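Local structure of sulfite reductase [ferredoxin] (1ZJ8) at residues 266-270 / 311-315; 290-294 / 305-309. The protein reduces sulfite to sulfide with electrons from ferredoxin, using a siroheme and a [4Fe-4S] cluster. All blocks are in the same frame, centred on the assembly; numbering follows the deposited sequence.

Contact 1. Residues 266-270 / 311-315; sequences QRVGA and IAKFR
In the first of the chain's two nitrite and sulphite reductase 4Fe-4S domains, strand 266-272 of the mixed sheet carries helix 311-323 against one side, and Val268 and Ile311 meet where the two elements come closest. The short segment axes pass 9.0 Å apart and cross at -50°. Val268 splits its two methyls between neighbours on the helix. With CG1 anti to the backbone N (chi1 177°), CG2 meets Ile311 CD1 at 4.0 Å, the two side chains crossing at about a right angle, and also reaches the edge of the Phe314 ring. CG1 packs obliquely across the aliphatic part of Arg315, 3.9 Å from its CD. Ile311 itself leans on the strand backbone: CD1 is 3.7 Å from Gln266 O, and CG2 is 3.8 Å from Arg267 O. The extended chain of Arg315 carries its guanidinium past Val268 O, with NH1 3.6 Å from that oxygen, and one face is covered by Ala270 CB. Its charge is answered elsewhere, by salt bridges to Glu319 and Asp329. Phe314 continues inward to Val254 of the adjacent strand and Val284 of helix 277-291. The arrangement is a helix packed on one face of a mixed sheet, here the six-stranded sheet of this reductase domain.

Contact 2. Residues 290-294 / 305-309; sequences DYGYR and LIKDW
Aromatic packing comes first: Trp309 drives the edge of its six-membered ring toward the face of Tyr291 in an offset edge-to-face pair, centroids 5.3 Å apart and planes at 77°. Trp309 CZ2 and CH2 do the touching, against CB, CG and CD2 of Tyr291. The tyrosine hydroxyl has its own partner in Glu321.

The aliphatic contacts belong to Leu305, whose CG stands anti to the backbone N (chi1 -169°) and sends both methyls into the turn that follows helix 277-291. CD2 packs 4.0 Å from Tyr291 CB, while CD1 lies 3.7 Å from Tyr293 CE1 and also sits over one face of the Trp309 ring, near its rim. Leu305 thus touches both tyrosines.

A single hydrogen bond adds the polar link. Tyr293 OH donates to Asp308 OD2 over 2.5 Å, meeting the anti side of the carboxylate 21° out of its plane.

Gly292 is where the chain leaves helical geometry, and helix 302-309 packs against this exit. Helix 311-323 backs the contact, with Phe314 and Val317 on Trp309 and Tyr322 on Tyr291, while Gln25 of an N-terminal loop bonds to Tyr291 O.

How the contacts relate
The two contacts lie 14 Å apart between centres, on the same side of the molecule and within one nitrite and sulphite reductase 4Fe-4S domain. Along the chain the order is strand 266-272, helix 277-291, helix 302-309, helix 311-323, so contact 1 joins the outer pair of elements and contact 2 the two helices between them. They also touch: Gln266 NE2 packs 3.4 Å from Ile306 CG2, and Phe314 CD1 is 3.8 Å from Ile306 CD1. The packing is thus continuous from the sheet to helix 302-309 and helix 311-323. Neither contact belongs to the cofactor sites; the siroheme is about 14 Å from the Gln266 side chain and about 12 Å from that of Tyr293.

Contact 1. Residues 266-270 / 311-315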
loop_
_atom_site.group_PDB
_atom_site.type_symbol
_atom_site.label_atom_id
_atom_site.label_comp_id
_atom_site.label_asym_id
_atom_site.label_seq_id
_atom_site.Cartn_x
_atom_site.Cartn_y
_atom_site.Cartn_z
ATOM N N GLN A 266 -10.114 12.755 -7.157
ATOM C CA GLN A 266 -10.634 14.128 -7.211
ATOM C C GLN A 266 -11.802 14.331 -6.239
ATOM O O GLN A 266 -12.605 13.432 -6.025
ATOM C CB GLN A 266 -11.102 14.434 -8.628
ATOM C CG GLN A 266 -10.222 13.816 -9.717
ATOM C CD GLN A 266 -10.911 13.818 -11.055
ATOM O OE1 GLN A 266 -11.171 14.886 -11.639
ATOM N NE2 GLN A 266 -11.243 12.615 -11.544
ATOM N N ARG A 267 -11.885 15.532 -5.679
ATOM C CA ARG A 267 -12.922 15.889 -4.735
ATOM C C ARG A 267 -14.323 15.821 -5.334
ATOM O O ARG A 267 -14.621 16.446 -6.341
ATOM C CB ARG A 267 -12.697 17.314 -4.236
ATOM C CG ARG A 267 -11.389 17.508 -3.512
ATOM C CD ARG A 267 -11.426 18.665 -2.540
ATOM N NE ARG A 267 -12.633 18.628 -1.704
ATOM C CZ ARG A 267 -13.631 19.515 -1.750
ATOM N NH1 ARG A 267 -13.612 20.526 -2.604
ATOM N NH2 ARG A 267 -14.674 19.382 -0.942
ATOM N N VAL A 268 -15.202 15.099 -4.664
ATOM C CA VAL A 268 -16.606 15.078 -5.029
ATOM C C VAL A 268 -17.272 16.421 -4.673
ATOM O O VAL A 268 -18.330 16.756 -5.212
ATOM C CB VAL A 268 -17.310 13.905 -4.329
ATOM C CG1 VAL A 268 -18.809 13.911 -4.636
ATOM C CG2 VAL A 268 -16.650 12.567 -4.743
ATOM N N GLY A 269 -16.632 17.176 -3.773
ATOM C CA GLY A 269 -17.134 18.471 -3.303
ATOM C C GLY A 269 -18.046 18.356 -2.091
ATOM O O GLY A 269 -18.775 19.307 -1.773
ATOM N N ALA A 270 -17.955 17.218 -1.391
ATOM C CA ALA A 270 -18.925 16.823 -0.374
ATOM C C ALA A 270 -18.303 16.741 1.012
ATOM O O ALA A 270 -17.128 16.372 1.158
ATOM C CB ALA A 270 -19.542 15.471 -0.736
ATOM N N ILE A 311 -16.716 14.054 -12.452
ATOM C CA ILE A 311 -17.245 14.102 -11.078
ATOM C C ILE A 311 -18.738 14.483 -10.985
ATOM O O ILE A 311 -19.495 13.815 -10.293
ATOM C CB ILE A 311 -16.374 15.047 -10.186
ATOM C CG1 ILE A 311 -15.137 14.303 -9.659
ATOM C CG2 ILE A 311 -17.172 15.627 -9.013
ATOM C CD1 ILE A 311 -15.391 13.386 -8.447
ATOM N N ALA A 312 -19.149 15.551 -11.664
ATOM C CA ALA A 312 -20.563 15.978 -11.678
ATOM C C ALA A 312 -21.501 14.818 -11.993
ATOM O O ALA A 312 -22.423 14.528 -11.223
ATOM C CB ALA A 312 -20.785 17.101 -12.681
ATOM N N LYS A 313 -21.252 14.146 -13.112
ATOM C CA LYS A 313 -22.086 13.020 -13.498
ATOM C C LYS A 313 -22.091 11.906 -12.414
ATOM O O LYS A 313 -23.127 11.266 -12.165
ATOM C CB LYS A 313 -21.670 12.462 -14.874
ATOM C CG LYS A 313 -22.631 11.346 -15.354
ATOM C CD LYS A 313 -22.229 10.641 -16.653
ATOM C CE LYS A 313 -23.082 9.373 -16.880
ATOM N NZ LYS A 313 -22.750 8.710 -18.180
ATOM N N PHE A 314 -20.938 11.675 -11.788
ATOM C CA PHE A 314 -20.798 10.613 -10.783
ATOM C C PHE A 314 -21.563 10.954 -9.496
ATOM O O PHE A 314 -22.284 10.124 -8.958
ATOM C CB PHE A 314 -19.314 10.359 -10.475
ATOM C CG PHE A 314 -19.086 9.465 -9.288
ATOM C CD1 PHE A 314 -19.187 8.077 -9.419
ATOM C CD2 PHE A 314 -18.776 10.015 -8.031
ATOM C CE1 PHE A 314 -18.986 7.247 -8.316
ATOM C CE2 PHE A 314 -18.584 9.207 -6.934
ATOM C CZ PHE A 314 -18.690 7.814 -7.068
ATOM N N ARG A 315 -21.386 12.179 -9.010
ATOM C CA ARG A 315 -22.089 12.674 -7.829
ATOM C C ARG A 315 -23.592 12.523 -7.991
ATOM O O ARG A 315 -24.281 12.076 -7.078
ATOM C CB ARG A 315 -21.754 14.157 -7.584
ATOM C CG ARG A 315 -22.499 14.781 -6.390
ATOM C CD ARG A 315 -21.855 16.078 -5.865
ATOM N NE ARG A 315 -22.302 16.381 -4.500
ATOM C CZ ARG A 315 -22.092 17.533 -3.859
ATOM N NH1 ARG A 315 -21.419 18.524 -4.429
ATOM N NH2 ARG A 315 -22.564 17.694 -2.628
#

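Contact 2. Residues 290-294 / 305-309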
loop_
_atom_site.group_PDB
_atom_site.type_symbol
_atom_site.label_atom_id
_atom_site.label_comp_id
_atom_site.label_asym_id
_atom_site.label_seq_id
_atom_site.Cartn_x
_atom_site.Cartn_y
_atom_site.Cartn_z
ATOM N N ASP A 290 -21.820 -1.720 -10.043
ATOM C CA ASP A 290 -22.891 -1.687 -11.042
ATOM C C ASP A 290 -22.491 -1.010 -12.381
ATOM O O ASP A 290 -22.950 -1.428 -13.454
ATOM C CB ASP A 290 -24.146 -1.045 -10.408
ATOM C CG ASP A 290 -24.692 -1.856 -9.192
ATOM O OD1 ASP A 290 -24.504 -3.086 -9.137
ATOM O OD2 ASP A 290 -25.311 -1.271 -8.284
ATOM N N TYR A 291 -21.623 -0.002 -12.327
ATOM C CA TYR A 291 -21.256 0.775 -13.523
ATOM C C TYR A 291 -19.767 0.703 -13.928
ATOM O O TYR A 291 -19.377 1.238 -14.975
ATOM C CB TYR A 291 -21.628 2.246 -13.314
ATOM C CG TYR A 291 -23.121 2.573 -13.345
ATOM C CD1 TYR A 291 -23.945 2.312 -12.237
ATOM C CD2 TYR A 291 -23.698 3.202 -14.471
ATOM C CE1 TYR A 291 -25.308 2.645 -12.268
ATOM C CE2 TYR A 291 -25.041 3.536 -14.507
ATOM C CZ TYR A 291 -25.842 3.254 -13.413
ATOM O OH TYR A 291 -27.173 3.591 -13.463
ATOM N N GLY A 292 -18.929 0.071 -13.107
ATOM C CA GLY A 292 -17.533 -0.145 -13.477
ATOM C C GLY A 292 -17.392 -1.090 -14.662
ATOM O O GLY A 292 -18.179 -2.023 -14.825
ATOM N N TYR A 293 -16.374 -0.852 -15.482
ATOM C CA TYR A 293 -16.142 -1.645 -16.692
ATOM C C TYR A 293 -15.662 -3.057 -16.349
ATOM O O TYR A 293 -14.893 -3.233 -15.408
ATOM C CB TYR A 293 -15.129 -0.934 -17.591
ATOM C CG TYR A 293 -15.481 0.509 -17.902
ATOM C CD1 TYR A 293 -16.804 0.916 -18.052
ATOM C CD2 TYR A 293 -14.489 1.465 -18.076
ATOM C CE1 TYR A 293 -17.132 2.244 -18.356
ATOM C CE2 TYR A 293 -14.811 2.803 -18.397
ATOM C CZ TYR A 293 -16.139 3.183 -18.534
ATOM O OH TYR A 293 -16.478 4.492 -18.832
ATOM N N ARG A 294 -16.144 -4.057 -17.092
ATOM C CA ARG A 294 -15.802 -5.474 -16.835
ATOM C C ARG A 294 -15.446 -6.218 -18.142
ATOM O O ARG A 294 -15.700 -7.424 -18.294
ATOM C CB ARG A 294 -16.942 -6.182 -16.072
ATOM C CG ARG A 294 -17.417 -5.440 -14.798
ATOM C CD ARG A 294 -18.646 -6.072 -14.155
ATOM N NE ARG A 294 -18.293 -7.097 -13.173
ATOM C CZ ARG A 294 -18.582 -7.063 -11.865
ATOM N NH1 ARG A 294 -19.272 -6.053 -11.331
ATOM N NH2 ARG A 294 -18.199 -8.073 -11.085
ATOM N N LEU A 305 -13.710 4.863 -15.172
ATOM C CA LEU A 305 -15.111 5.284 -15.094
ATOM C C LEU A 305 -15.225 6.750 -14.719
ATOM O O LEU A 305 -16.038 7.491 -15.292
ATOM C CB LEU A 305 -15.840 4.439 -14.041
ATOM C CG LEU A 305 -17.371 4.503 -13.933
ATOM C CD1 LEU A 305 -18.030 4.164 -15.268
ATOM C CD2 LEU A 305 -17.877 3.558 -12.830
ATOM N N ILE A 306 -14.399 7.157 -13.753
ATOM C CA ILE A 306 -14.363 8.545 -13.278
ATOM C C ILE A 306 -13.744 9.460 -14.317
ATOM O O ILE A 306 -14.123 10.623 -14.413
ATOM C CB ILE A 306 -13.561 8.699 -11.969
ATOM C CG1 ILE A 306 -14.096 7.758 -10.871
ATOM C CG2 ILE A 306 -13.571 10.157 -11.514
ATOM C CD1 ILE A 306 -15.536 8.004 -10.453
ATOM N N LYS A 307 -12.781 8.944 -15.083
ATOM C CA LYS A 307 -12.216 9.727 -16.193
ATOM C C LYS A 307 -13.278 10.012 -17.277
ATOM O O LYS A 307 -13.418 11.145 -17.737
ATOM C CB LYS A 307 -11.004 9.049 -16.825
ATOM C CG LYS A 307 -10.062 10.047 -17.484
ATOM C CD LYS A 307 -9.416 9.463 -18.722
ATOM C CE LYS A 307 -8.282 10.336 -19.212
ATOM N NZ LYS A 307 -7.384 9.558 -20.095
ATOM N N ASP A 308 -14.029 8.979 -17.659
ATOM C CA ASP A 308 -15.067 9.105 -18.680
ATOM C C ASP A 308 -16.232 10.006 -18.242
ATOM O O ASP A 308 -16.502 11.021 -18.890
ATOM C CB ASP A 308 -15.571 7.709 -19.079
ATOM C CG ASP A 308 -14.540 6.932 -19.876
ATOM O OD1 ASP A 308 -13.820 7.582 -20.675
ATOM O OD2 ASP A 308 -14.448 5.686 -19.711
ATOM N N TRP A 309 -16.896 9.634 -17.142
ATOM C CA TRP A 309 -18.063 10.371 -16.611
ATOM C C TRP A 309 -17.809 11.823 -16.219
ATOM O O TRP A 309 -18.589 12.719 -16.564
ATOM C CB TRP A 309 -18.585 9.677 -15.359
ATOM C CG TRP A 309 -19.377 8.446 -15.622
ATOM C CD1 TRP A 309 -19.469 7.755 -16.797
ATOM C CD2 TRP A 309 -20.180 7.736 -14.671
ATOM N NE1 TRP A 309 -20.295 6.666 -16.638
ATOM C CE2 TRP A 309 -20.737 6.627 -15.342
ATOM C CE3 TRP A 309 -20.482 7.931 -13.316
ATOM C CZ2 TRP A 309 -21.576 5.709 -14.701
ATOM C CZ3 TRP A 309 -21.311 7.011 -12.677
ATOM C CH2 TRP A 309 -21.857 5.923 -13.370
#